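Local coordinates for D-aminoacid aminotransferase-like PLP-dependent enzyme (PDB 3CEB), which probably acts as a pyridoxal-phosphate-dependent 4-amino-4-deoxychorismate lyase of the class IV aminotransferase family, at residues A[47-50]-A[51-55]. Residues are numbered along the deposited sequence; the frame is centred on the assembly and turned at random.
Sequences AKII and AKHTA
His53 ND1 donates to the carbonyl O of Ile49 over 2.7 Å, a side-chain to backbone hydrogen bond at the C-terminal end of the short helix 46-51, where His53 is itself the centre of an inverse gamma turn that leads the chain away. The carbonyl oxygen lies only 5° out of the imidazole plane, and the C=O points almost straight at the nitrogen, at 163°. The ring gets there because His53 CG stands anti to its own carbonyl carbon (chi1 -68°), which sets CG beside the backbone N and turns the ND1 edge of the ring back toward Ile49 O. The backbone N of His53 is bound as well, to Ile50 O at 2.7 Å, with the donor lifted out of the carbonyl plane, so one residue engages two successive carbonyls where the helix gives out. Before that point the bonding is ordinary i to i+4: Ala51 N to Ala47 O at 2.9 Å, then the longer and more bent Lys52 N to Lys48 O. On the inner side, Ile49 packs on Tyr75 and Ile50 on Leu77 of strand 75-82, seating the helix against the antiparallel sheet; His53 also touches Leu77. Lys52 starts its extended chain with CG between its backbone N and carbonyl carbon, which lays Lys52 CG beside Lys48 O at 3.3 Å and Ile49 O at 3.6 Å.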
ATOM      1  N   ALA A  47      -0.157  12.789 -11.716  1.00 33.68           N
ATOM      2  CA  ALA A  47       1.081  12.781 -12.500  1.00 33.09           C
ATOM      3  C   ALA A  47       1.569  14.208 -12.655  1.00 32.59           C
ATOM      4  O   ALA A  47       2.751  14.485 -12.504  1.00 32.59           O
ATOM      5  CB  ALA A  47       0.880  12.133 -13.877  1.00 32.16           C
ATOM      6  N   LYS A  48       0.656  15.126 -12.943  1.00 32.71           N
ATOM      7  CA  LYS A  48       1.038  16.540 -13.138  1.00 32.76           C
ATOM      8  C   LYS A  48       1.602  17.195 -11.863  1.00 32.09           C
ATOM      9  O   LYS A  48       2.525  17.984 -11.942  1.00 31.87           O
ATOM     10  CB  LYS A  48      -0.111  17.370 -13.636  1.00 33.03           C
ATOM     11  CG  LYS A  48      -0.548  17.038 -15.036  1.00 37.17           C
ATOM     12  CD  LYS A  48      -1.392  18.174 -15.682  1.00 39.45           C
ATOM     13  CE  LYS A  48      -2.007  17.726 -17.026  1.00 40.37           C
ATOM     14  NZ  LYS A  48      -2.727  18.854 -17.658  1.00 40.36           N
ATOM     15  N   ILE A  49       1.049  16.834 -10.708  1.00 31.10           N
ATOM     16  CA  ILE A  49       1.481  17.377  -9.441  1.00 31.02           C
ATOM     17  C   ILE A  49       2.933  17.018  -9.189  1.00 31.26           C
ATOM     18  O   ILE A  49       3.736  17.833  -8.767  1.00 31.59           O
ATOM     19  CB  ILE A  49       0.621  16.858  -8.263  1.00 30.50           C
ATOM     20  CG1 ILE A  49      -0.761  17.485  -8.345  1.00 30.90           C
ATOM     21  CG2 ILE A  49       1.261  17.274  -6.905  1.00 30.32           C
ATOM     22  CD1 ILE A  49      -1.794  16.914  -7.352  1.00 31.62           C
ATOM     23  N   ILE A  50       3.263  15.780  -9.492  1.00 31.61           N
ATOM     24  CA  ILE A  50       4.600  15.269  -9.241  1.00 31.75           C
ATOM     25  C   ILE A  50       5.584  15.857 -10.245  1.00 30.42           C
ATOM     26  O   ILE A  50       6.606  16.430  -9.884  1.00 29.90           O
ATOM     27  CB  ILE A  50       4.616  13.727  -9.382  1.00 32.45           C
ATOM     28  CG1 ILE A  50       3.748  13.104  -8.281  1.00 33.96           C
ATOM     29  CG2 ILE A  50       6.037  13.170  -9.345  1.00 30.88           C
ATOM     30  CD1 ILE A  50       4.158  13.528  -6.925  1.00 35.11           C
ATOM     31  N   ALA A  51       5.238  15.681 -11.511  1.00 29.12           N
ATOM     32  CA  ALA A  51       6.092  16.107 -12.624  1.00 27.94           C
ATOM     33  C   ALA A  51       6.564  17.516 -12.418  1.00 27.54           C
ATOM     34  O   ALA A  51       7.729  17.820 -12.715  1.00 27.32           O
ATOM     35  CB  ALA A  51       5.376  15.980 -13.994  1.00 26.08           C
ATOM     36  N   LYS A  52       5.672  18.389 -11.925  1.00 27.55           N
ATOM     37  CA  LYS A  52       6.043  19.815 -11.828  1.00 27.40           C
ATOM     38  C   LYS A  52       6.999  20.098 -10.654  1.00 27.52           C
ATOM     39  O   LYS A  52       7.545  21.193 -10.553  1.00 27.49           O
ATOM     40  CB  LYS A  52       4.849  20.773 -11.893  1.00 27.24           C
ATOM     41  CG  LYS A  52       3.842  20.772 -10.779  1.00 28.41           C
ATOM     42  CD  LYS A  52       2.682  21.678 -11.246  1.00 28.07           C
ATOM     43  CE  LYS A  52       1.455  21.645 -10.306  1.00 27.73           C
ATOM     44  NZ  LYS A  52       0.409  22.593 -10.815  1.00 25.11           N
ATOM     45  N   HIS A  53       7.262  19.091  -9.816  1.00 26.79           N
ATOM     46  CA  HIS A  53       8.349  19.223  -8.831  1.00 26.20           C
ATOM     47  C   HIS A  53       9.575  18.646  -9.504  1.00 25.33           C
ATOM     48  O   HIS A  53      10.009  17.541  -9.251  1.00 24.06           O
ATOM     49  CB  HIS A  53       7.972  18.556  -7.507  1.00 27.02           C
ATOM     50  CG  HIS A  53       6.859  19.271  -6.792  1.00 28.86           C
ATOM     51  ND1 HIS A  53       5.540  19.160  -7.185  1.00 29.22           N
ATOM     52  CD2 HIS A  53       6.870  20.135  -5.743  1.00 30.99           C
ATOM     53  CE1 HIS A  53       4.788  19.933  -6.418  1.00 31.82           C
ATOM     54  NE2 HIS A  53       5.569  20.538  -5.536  1.00 32.69           N
ATOM     55  N   THR A  54      10.097  19.417 -10.443  1.00 25.34           N
ATOM     56  CA  THR A  54      11.149  18.911 -11.298  1.00 25.08           C
ATOM     57  C   THR A  54      12.410  18.535 -10.488  1.00 25.61           C
ATOM     58  O   THR A  54      13.195  17.677 -10.930  1.00 26.02           O
ATOM     59  CB  THR A  54      11.451  19.876 -12.461  1.00 25.21           C
ATOM     60  OG1 THR A  54      11.892  21.136 -11.947  1.00 26.19           O
ATOM     61  CG2 THR A  54      10.204  20.111 -13.347  1.00 22.02           C
ATOM     62  N   ALA A  55      12.597  19.122  -9.297  1.00 25.17           N
ATOM     63  CA  ALA A  55      13.788  18.790  -8.467  1.00 25.05           C
ATOM     64  C   ALA A  55      13.768  17.309  -8.040  1.00 25.16           C
ATOM     65  O   ALA A  55      14.757  16.735  -7.639  1.00 23.07           O
ATOM     66  CB  ALA A  55      13.895  19.691  -7.244  1.00 24.34           C
TER